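Side-chain contacts in hydrogenase maturation factor (Thermoanaerobacter tengcongensis, PDB 3VTH), which probably transfers the carbamoyl group of carbamoyl phosphate, at the expense of ATP, to the C-terminal cysteine of HypE during [NiFe]-hydrogenase maturation: residues 538-543 against 583-588; 556-561 against 592-597; 571-576 against 610-615. One frame throughout, in Å; residues are numbered along the deposited sequence.

All three contacts lie in the second subdomain of the Kae1-like carbamoyltransferase domain and tie helices 551-559, 567-572 and 575-587 to the sheet and loops around them. Interactions 1 and 2 are buried and apolar: they reach the neighbouring antiparallel strands 530-542 and 591-594, their centres are about 8 Å apart, and they touch through the backbone bond of L541 with A592. Interaction 3, centred about 16 to 17 Å from both, is nearer the surface and brings a lysine up to the joint between two helices. Interactions 1 and 3 both include part of helix 575-587, though in interaction 3 the touching residues lie just before it; interaction 2 extends toward the iron and nucleotide site.

Interaction 1 of 3, residues 538-543 against 583-588; sequences YKPLPG and KQIDRK
The end of strand 530-542 runs past the last turn of helix 575-587, and the backbones come nearest at P542 and I585, whose CA atoms are 5.8 Å apart. I585 carries the whole apolar contact, dividing its branches between two prolines. Its CG2 methyl meets the ring of P540, 3.6 Å from I585 CG2 to P540 CG, while its longer branch lies against P542, with I585 CG1 3.7 Å from P542 CB. The first torsion makes this division: with chi1 at -67°, CG1 is anti to the carbonyl carbon and CG2 anti to the backbone N, which sends CG2 to P540 and CG1 with CD1 to P542. The side chain of I585 crosses P540 at about a right angle, and I585 CD1 continues along P542 to its CG, 3.9 Å away.

P540 and P542 alternate with K539 and L541 in an antiparallel strand pair, in which backbone hydrogen bonds join K539 to V594 and L541 to A592 of strand 591-594. The two prolines therefore present their rings to the helix, while the CB of L541 points away from it. Beyond I585 the helix closes in a Schellman motif, K588 taking a positive phi of 59° and K588 N bonding back to I585 O at 3.3 Å. F560, near the end of helix 551-559, touches both P540 and I585 and extends the apolar cluster. Cutting I585 back to an alanine removes both branches and would probably open a gap between the two proline rings and the helix.

Interaction 2 of 3, residues 556-561 against 592-597; sequences LGFIFD and AYVSSM
The F558 ring leaves helix 551-559 with CG beside the backbone N (chi1 -88°), which carries it toward V594, whose own chi1 of -47° sets CG2 between the backbone N and the carbonyl carbon. This methyl makes the closest side-chain contact, F558 CE2 to V594 CG2 at 4.1 Å. It comes to the ring obliquely, and the two side chains cross at about a right angle. Farther round the ring, the carbonyl oxygen of S596 lies near the ring plane at the edge, 4.4 Å from F558 CZ.

The contact packs a helix against strand 591-594, the neighbour of strand 530-542 in the mixed sheet of this actin-like ATPase-clan subdomain. R599, F600 and A603 of helix 597-607 also touch the phenyl ring, which thus joins one helix to the strand and to the helix that follows it. S596 is the N-cap of that second helix: its OG bonds to the backbone N of R599 and also to G508 O. The side chain of S596 lies about 6 Å from that of the iron ligand D507 and about 6 Å from the bound nucleotide analogue.

Interaction 3 of 3, residues 571-576 against 610-615; sequences EQVDSR and VRKEVL
K612 reaches across with a bent side chain to Q572 and V573, near the end of helix 567-572, where its ammonium group lies over the backbone of Q572 and beside the CG2 methyl of V573. This is a helix-to-loop contact of the Kae1-like subdomain: residues 610-615 belong to the loop between helices 597-607 and 619-626, and residues 571-576 form the joint at which one helix gives way to helix 575-587.

The lysine chain bends at chi2 (-127°) and again at chi3 (-69°), and these bends bring NZ to the joint. There K612 NZ is 3.7 Å from Q572 O, a polar approach too long to count as a hydrogen bond, and 3.9 Å from Q572 CB. The same nitrogen lies 3.9 Å from V573 CG2, the methyl beside the backbone N, and the two side chains pass at an oblique angle. Y552 of helix 551-559 gives this lysine a cation-pi partner, bonds to it through the backbone, and also touches V573, so it bridges the two sides of the contact.

At the joint, D574 is the N-cap of helix 575-587, with OD1 accepting a bond from E577 N. Within the loop, R611 NE forms a salt bridge with E623 of helix 619-626. R611 NH1 donates to E613 O at 3.0 Å, with the oxygen close to the guanidinium plane and the N-H...O angle 147°.

Interaction 1 of 3, residues 538-543 against 583-588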
loop_
_atom_site.group_PDB
_atom_site.type_symbol
_atom_site.label_atom_id
_atom_site.label_comp_id
_atom_site.label_asym_id
_atom_site.label_seq_id
_atom_site.Cartn_x
_atom_site.Cartn_y
_atom_site.Cartn_z
ATOM N N TYR A 538 23.730 21.797 -2.194
ATOM C CA TYR A 538 24.220 20.575 -2.851
ATOM C C TYR A 538 25.522 20.047 -2.246
ATOM O O TYR A 538 26.461 20.814 -2.067
ATOM C CB TYR A 538 24.450 20.845 -4.340
ATOM C CG TYR A 538 23.176 20.901 -5.136
ATOM C CD1 TYR A 538 22.290 19.828 -5.125
ATOM C CD2 TYR A 538 22.867 22.012 -5.924
ATOM C CE1 TYR A 538 21.109 19.858 -5.861
ATOM C CE2 TYR A 538 21.695 22.049 -6.670
ATOM C CZ TYR A 538 20.821 20.956 -6.619
ATOM O OH TYR A 538 19.658 20.942 -7.342
ATOM N N LYS A 539 25.562 18.746 -1.941
ATOM C CA LYS A 539 26.773 18.087 -1.461
ATOM C C LYS A 539 27.150 16.984 -2.430
ATOM O O LYS A 539 26.259 16.317 -2.994
ATOM C CB LYS A 539 26.555 17.473 -0.062
ATOM C CG LYS A 539 26.138 18.476 1.014
ATOM C CD LYS A 539 27.293 19.463 1.295
ATOM C CE LYS A 539 26.851 20.578 2.232
ATOM N NZ LYS A 539 27.870 21.676 2.323
ATOM N N PRO A 540 28.465 16.766 -2.616
ATOM C CA PRO A 540 28.920 15.713 -3.523
ATOM C C PRO A 540 28.668 14.335 -2.906
ATOM O O PRO A 540 28.811 14.158 -1.689
ATOM C CB PRO A 540 30.426 15.990 -3.663
ATOM C CG PRO A 540 30.817 16.630 -2.339
ATOM C CD PRO A 540 29.589 17.463 -1.952
ATOM N N LEU A 541 28.279 13.378 -3.728
ATOM C CA LEU A 541 28.058 12.027 -3.261
ATOM C C LEU A 541 28.936 11.123 -4.115
ATOM O O LEU A 541 28.611 10.868 -5.267
ATOM C CB LEU A 541 26.577 11.659 -3.430
ATOM C CG LEU A 541 26.037 10.509 -2.597
ATOM C CD1 LEU A 541 25.695 11.041 -1.217
ATOM C CD2 LEU A 541 24.787 9.911 -3.249
ATOM N N PRO A 542 30.081 10.684 -3.569
ATOM C CA PRO A 542 31.051 9.891 -4.331
ATOM C C PRO A 542 30.634 8.427 -4.420
ATOM O O PRO A 542 30.310 7.802 -3.402
ATOM C CB PRO A 542 32.335 10.033 -3.505
ATOM C CG PRO A 542 31.835 10.195 -2.098
ATOM C CD PRO A 542 30.568 10.996 -2.211
ATOM N N GLY A 543 30.620 7.896 -5.639
ATOM C CA GLY A 543 30.294 6.494 -5.866
ATOM C C GLY A 543 28.862 6.267 -6.301
ATOM O O GLY A 543 28.571 5.257 -6.942
ATOM N N LYS A 583 39.726 12.272 -3.134
ATOM C CA LYS A 583 40.245 12.567 -4.464
ATOM C C LYS A 583 39.178 12.465 -5.546
ATOM O O LYS A 583 39.136 13.305 -6.437
ATOM C CB LYS A 583 41.458 11.690 -4.798
ATOM C CG LYS A 583 42.737 12.180 -4.155
ATOM C CD LYS A 583 43.888 11.200 -4.384
ATOM C CE LYS A 583 45.231 11.887 -4.322
ATOM N NZ LYS A 583 45.748 12.038 -2.941
ATOM N N GLN A 584 38.321 11.446 -5.456
ATOM C CA GLN A 584 37.211 11.261 -6.384
ATOM C C GLN A 584 36.243 12.448 -6.354
ATOM O O GLN A 584 35.852 12.955 -7.401
ATOM C CB GLN A 584 36.462 9.952 -6.100
ATOM C CG GLN A 584 37.259 8.703 -6.468
ATOM C CD GLN A 584 36.519 7.412 -6.205
ATOM O OE1 GLN A 584 35.434 7.406 -5.619
ATOM N NE2 GLN A 584 37.101 6.302 -6.645
ATOM N N ILE A 585 35.866 12.890 -5.153
ATOM C CA ILE A 585 35.054 14.098 -5.016
ATOM C C ILE A 585 35.724 15.295 -5.702
ATOM O O ILE A 585 35.104 15.958 -6.536
ATOM C CB ILE A 585 34.784 14.435 -3.547
ATOM C CG1 ILE A 585 33.891 13.355 -2.915
ATOM C CG2 ILE A 585 34.153 15.848 -3.425
ATOM C CD1 ILE A 585 33.719 13.517 -1.398
ATOM N N ASP A 586 36.988 15.545 -5.350
ATOM C CA ASP A 586 37.749 16.667 -5.879
ATOM C C ASP A 586 37.887 16.622 -7.407
ATOM O O ASP A 586 37.892 17.660 -8.056
ATOM C CB ASP A 586 39.152 16.693 -5.245
ATOM C CG ASP A 586 39.908 17.978 -5.536
ATOM O OD1 ASP A 586 39.465 19.057 -5.076
ATOM O OD2 ASP A 586 40.966 17.907 -6.204
ATOM N N ARG A 587 38.017 15.417 -7.962
ATOM C CA ARG A 587 38.303 15.231 -9.394
ATOM C C ARG A 587 37.037 14.968 -10.212
ATOM O O ARG A 587 37.110 14.815 -11.429
ATOM C CB ARG A 587 39.300 14.087 -9.601
ATOM C CG ARG A 587 40.673 14.323 -8.982
ATOM C CD ARG A 587 41.591 13.124 -9.154
ATOM N NE ARG A 587 42.796 13.243 -8.332
ATOM C CZ ARG A 587 43.870 12.460 -8.441
ATOM N NH1 ARG A 587 43.902 11.470 -9.332
ATOM N NH2 ARG A 587 44.914 12.659 -7.649
ATOM N N LYS A 588 35.894 14.924 -9.525
ATOM C CA LYS A 588 34.555 14.638 -10.099
ATOM C C LYS A 588 34.466 13.275 -10.798
ATOM O O LYS A 588 33.912 13.138 -11.906
ATOM C CB LYS A 588 34.050 15.779 -10.999
ATOM C CG LYS A 588 34.091 17.162 -10.344
ATOM C CD LYS A 588 33.896 18.274 -11.386
ATOM C CE LYS A 588 33.627 19.625 -10.716
ATOM N NZ LYS A 588 32.291 19.601 -10.027
#

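Interaction 2 of 3, residues 556-561 against 592-597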
loop_
_atom_site.group_PDB
_atom_site.type_symbol
_atom_site.label_atom_id
_atom_site.label_comp_id
_atom_site.label_asym_id
_atom_site.label_seq_id
_atom_site.Cartn_x
_atom_site.Cartn_y
_atom_site.Cartn_z
ATOM N N LEU A 556 31.006 11.611 4.428
ATOM C CA LEU A 556 32.212 12.276 3.906
ATOM C C LEU A 556 31.877 13.317 2.827
ATOM O O LEU A 556 32.447 14.415 2.789
ATOM C CB LEU A 556 33.202 11.246 3.359
ATOM C CG LEU A 556 33.891 10.393 4.423
ATOM C CD1 LEU A 556 34.662 9.273 3.777
ATOM C CD2 LEU A 556 34.819 11.268 5.298
ATOM N N GLY A 557 30.966 12.953 1.940
ATOM C CA GLY A 557 30.427 13.904 0.977
ATOM C C GLY A 557 29.862 15.153 1.645
ATOM O O GLY A 557 30.161 16.272 1.226
ATOM N N PHE A 558 29.067 14.976 2.695
ATOM C CA PHE A 558 28.433 16.121 3.374
ATOM C C PHE A 558 29.457 17.029 4.067
ATOM O O PHE A 558 29.212 18.239 4.225
ATOM C CB PHE A 558 27.358 15.655 4.375
ATOM C CG PHE A 558 25.984 15.485 3.763
ATOM C CD1 PHE A 558 24.909 16.250 4.209
ATOM C CD2 PHE A 558 25.778 14.603 2.704
ATOM C CE1 PHE A 558 23.623 16.109 3.634
ATOM C CE2 PHE A 558 24.510 14.453 2.129
ATOM C CZ PHE A 558 23.430 15.223 2.597
ATOM N N ILE A 559 30.595 16.448 4.462
ATOM C CA ILE A 559 31.625 17.200 5.197
ATOM C C ILE A 559 32.890 17.480 4.383
ATOM O O ILE A 559 33.884 17.942 4.944
ATOM C CB ILE A 559 32.017 16.496 6.531
ATOM C CG1 ILE A 559 32.729 15.152 6.277
ATOM C CG2 ILE A 559 30.786 16.362 7.422
ATOM C CD1 ILE A 559 33.417 14.528 7.526
ATOM N N PHE A 560 32.846 17.220 3.069
ATOM C CA PHE A 560 34.053 17.218 2.214
ATOM C C PHE A 560 34.944 18.460 2.333
ATOM O O PHE A 560 36.178 18.361 2.286
ATOM C CB PHE A 560 33.689 16.962 0.743
ATOM C CG PHE A 560 33.239 18.196 -0.010
ATOM C CD1 PHE A 560 34.084 18.798 -0.947
ATOM C CD2 PHE A 560 31.985 18.766 0.228
ATOM C CE1 PHE A 560 33.678 19.945 -1.649
ATOM C CE2 PHE A 560 31.567 19.918 -0.475
ATOM C CZ PHE A 560 32.408 20.499 -1.410
ATOM N N ASP A 561 34.329 19.628 2.480
ATOM C CA ASP A 561 35.104 20.880 2.487
ATOM C C ASP A 561 35.419 21.382 3.894
ATOM O O ASP A 561 35.825 22.527 4.067
ATOM C CB ASP A 561 34.367 21.969 1.695
ATOM C CG ASP A 561 32.955 22.203 2.199
ATOM O OD1 ASP A 561 32.552 21.556 3.190
ATOM O OD2 ASP A 561 32.239 23.026 1.601
ATOM N N ALA A 592 27.897 12.497 -7.761
ATOM C CA ALA A 592 26.625 13.177 -7.990
ATOM C C ALA A 592 26.510 14.299 -6.973
ATOM O O ALA A 592 27.152 14.246 -5.923
ATOM C CB ALA A 592 25.452 12.204 -7.847
ATOM N N TYR A 593 25.724 15.322 -7.278
ATOM C CA TYR A 593 25.456 16.366 -6.299
ATOM C C TYR A 593 24.026 16.250 -5.835
ATOM O O TYR A 593 23.113 16.061 -6.661
ATOM C CB TYR A 593 25.748 17.744 -6.888
ATOM C CG TYR A 593 27.227 17.953 -7.074
ATOM C CD1 TYR A 593 28.014 18.468 -6.047
ATOM C CD2 TYR A 593 27.852 17.591 -8.269
ATOM C CE1 TYR A 593 29.399 18.651 -6.226
ATOM C CE2 TYR A 593 29.218 17.759 -8.446
ATOM C CZ TYR A 593 29.978 18.283 -7.426
ATOM O OH TYR A 593 31.331 18.449 -7.635
ATOM N N VAL A 594 23.831 16.329 -4.514
ATOM C CA VAL A 594 22.529 15.968 -3.929
ATOM C C VAL A 594 21.979 17.004 -2.968
ATOM O O VAL A 594 22.718 17.596 -2.161
ATOM C CB VAL A 594 22.563 14.583 -3.199
ATOM C CG1 VAL A 594 23.239 13.540 -4.068
ATOM C CG2 VAL A 594 23.311 14.698 -1.826
ATOM N N SER A 595 20.676 17.220 -3.078
ATOM C CA SER A 595 19.879 17.944 -2.077
ATOM C C SER A 595 18.883 16.892 -1.644
ATOM O O SER A 595 17.971 16.546 -2.398
ATOM C CB SER A 595 19.146 19.134 -2.722
ATOM O OG SER A 595 18.074 19.614 -1.909
ATOM N N SER A 596 19.064 16.323 -0.459
ATOM C CA SER A 596 18.301 15.119 -0.125
ATOM C C SER A 596 18.125 14.971 1.375
ATOM O O SER A 596 19.103 14.925 2.112
ATOM C CB SER A 596 19.017 13.881 -0.678
ATOM O OG SER A 596 18.499 12.678 -0.107
ATOM N N MET A 597 16.871 14.861 1.812
ATOM C CA MET A 597 16.581 14.625 3.232
ATOM C C MET A 597 17.029 13.229 3.654
ATOM O O MET A 597 17.534 13.030 4.759
ATOM C CB MET A 597 15.090 14.862 3.538
ATOM C CG MET A 597 14.740 14.871 5.058
ATOM S SD MET A 597 15.723 16.040 6.032
ATOM C CE MET A 597 15.326 17.607 5.225
#

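Interaction 3 of 3, residues 571-576 against 610-615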
loop_
_atom_site.group_PDB
_atom_site.type_symbol
_atom_site.label_atom_id
_atom_site.label_comp_id
_atom_site.label_asym_id
_atom_site.label_seq_id
_atom_site.Cartn_x
_atom_site.Cartn_y
_atom_site.Cartn_z
ATOM N N GLU A 571 39.045 9.673 11.142
ATOM C CA GLU A 571 40.100 8.738 11.553
ATOM C C GLU A 571 39.693 7.269 11.581
ATOM O O GLU A 571 40.556 6.399 11.462
ATOM C CB GLU A 571 40.682 9.143 12.901
ATOM C CG GLU A 571 41.723 10.227 12.772
ATOM C CD GLU A 571 42.368 10.584 14.094
ATOM O OE1 GLU A 571 41.762 10.313 15.162
ATOM O OE2 GLU A 571 43.484 11.144 14.061
ATOM N N GLN A 572 38.390 7.012 11.730
ATOM C CA GLN A 572 37.829 5.661 11.726
ATOM C C GLN A 572 37.763 5.093 10.316
ATOM O O GLN A 572 37.692 3.876 10.141
ATOM C CB GLN A 572 36.405 5.652 12.296
ATOM C CG GLN A 572 36.292 5.874 13.808
ATOM C CD GLN A 572 34.834 5.895 14.263
ATOM O OE1 GLN A 572 34.243 4.852 14.556
ATOM N NE2 GLN A 572 34.248 7.087 14.317
ATOM N N VAL A 573 37.744 5.966 9.312
ATOM C CA VAL A 573 37.784 5.495 7.929
ATOM C C VAL A 573 39.200 5.021 7.589
ATOM O O VAL A 573 40.204 5.662 7.958
ATOM C CB VAL A 573 37.211 6.545 6.913
ATOM C CG1 VAL A 573 37.194 5.988 5.490
ATOM C CG2 VAL A 573 35.794 6.923 7.311
ATOM N N ASP A 574 39.268 3.857 6.943
ATOM C CA ASP A 574 40.530 3.293 6.469
ATOM C C ASP A 574 41.232 4.346 5.614
ATOM O O ASP A 574 40.618 4.960 4.729
ATOM C CB ASP A 574 40.279 1.989 5.691
ATOM C CG ASP A 574 41.521 1.480 4.959
ATOM O OD1 ASP A 574 41.568 1.628 3.718
ATOM O OD2 ASP A 574 42.446 0.937 5.607
ATOM N N SER A 575 42.507 4.556 5.918
ATOM C CA SER A 575 43.310 5.663 5.401
ATOM C C SER A 575 43.402 5.720 3.868
ATOM O O SER A 575 43.311 6.795 3.271
ATOM C CB SER A 575 44.704 5.585 6.023
ATOM O OG SER A 575 45.551 6.606 5.541
ATOM N N ARG A 576 43.585 4.561 3.244
ATOM C CA ARG A 576 43.715 4.481 1.795
ATOM C C ARG A 576 42.372 4.747 1.123
ATOM O O ARG A 576 42.295 5.538 0.185
ATOM C CB ARG A 576 44.322 3.136 1.379
ATOM C CG ARG A 576 45.831 3.091 1.630
ATOM C CD ARG A 576 46.384 1.690 1.895
ATOM N NE ARG A 576 47.590 1.773 2.716
ATOM C CZ ARG A 576 48.466 0.787 2.913
ATOM N NH1 ARG A 576 48.299 -0.401 2.345
ATOM N NH2 ARG A 576 49.525 0.994 3.684
ATOM N N VAL A 610 25.594 5.551 14.607
ATOM C CA VAL A 610 24.450 4.665 14.597
ATOM C C VAL A 610 24.749 3.438 13.762
ATOM O O VAL A 610 24.541 2.356 14.176
ATOM C CB VAL A 610 23.203 5.376 14.094
ATOM C CG1 VAL A 610 22.063 4.432 13.847
ATOM C CG2 VAL A 610 22.789 6.404 15.042
ATOM N N ARG A 611 25.249 3.656 12.576
ATOM C CA ARG A 611 25.664 2.641 11.611
ATOM C C ARG A 611 26.678 3.269 10.654
ATOM O O ARG A 611 26.632 4.470 10.424
ATOM C CB ARG A 611 24.450 2.139 10.799
ATOM C CG ARG A 611 23.796 0.900 11.402
ATOM C CD ARG A 611 22.676 0.344 10.534
ATOM N NE ARG A 611 22.253 -0.962 11.053
ATOM C CZ ARG A 611 22.607 -2.130 10.524
ATOM N NH1 ARG A 611 23.381 -2.175 9.444
ATOM N NH2 ARG A 611 22.176 -3.258 11.069
ATOM N N LYS A 612 27.578 2.469 10.090
ATOM C CA LYS A 612 28.446 2.972 9.022
ATOM C C LYS A 612 28.042 2.377 7.685
ATOM O O LYS A 612 28.333 2.943 6.629
ATOM C CB LYS A 612 29.927 2.693 9.299
ATOM C CG LYS A 612 30.463 3.299 10.601
ATOM C CD LYS A 612 31.728 4.150 10.369
ATOM C CE LYS A 612 32.936 3.311 9.966
ATOM N NZ LYS A 612 34.079 4.170 9.512
ATOM N N GLU A 613 27.376 1.227 7.743
ATOM C CA GLU A 613 26.895 0.541 6.552
ATOM C C GLU A 613 25.484 0.018 6.796
ATOM O O GLU A 613 25.149 -0.376 7.909
ATOM C CB GLU A 613 27.833 -0.611 6.171
ATOM C CG GLU A 613 29.318 -0.207 6.146
ATOM C CD GLU A 613 30.226 -1.268 5.550
ATOM O OE1 GLU A 613 31.322 -1.475 6.104
ATOM O OE2 GLU A 613 29.844 -1.890 4.533
ATOM N N VAL A 614 24.666 0.029 5.753
ATOM C CA VAL A 614 23.285 -0.432 5.848
ATOM C C VAL A 614 22.985 -1.561 4.854
ATOM O O VAL A 614 23.637 -1.683 3.806
ATOM C CB VAL A 614 22.255 0.723 5.679
ATOM C CG1 VAL A 614 22.444 1.797 6.785
ATOM C CG2 VAL A 614 22.339 1.335 4.292
ATOM N N LEU A 615 21.993 -2.377 5.204
ATOM C CA LEU A 615 21.631 -3.565 4.430
ATOM C C LEU A 615 20.520 -3.248 3.445
ATOM O O LEU A 615 20.385 -3.910 2.422
ATOM C CB LEU A 615 21.233 -4.715 5.366
ATOM C CG LEU A 615 22.335 -5.154 6.354
ATOM C CD1 LEU A 615 21.872 -6.244 7.340
ATOM C CD2 LEU A 615 23.593 -5.611 5.613
#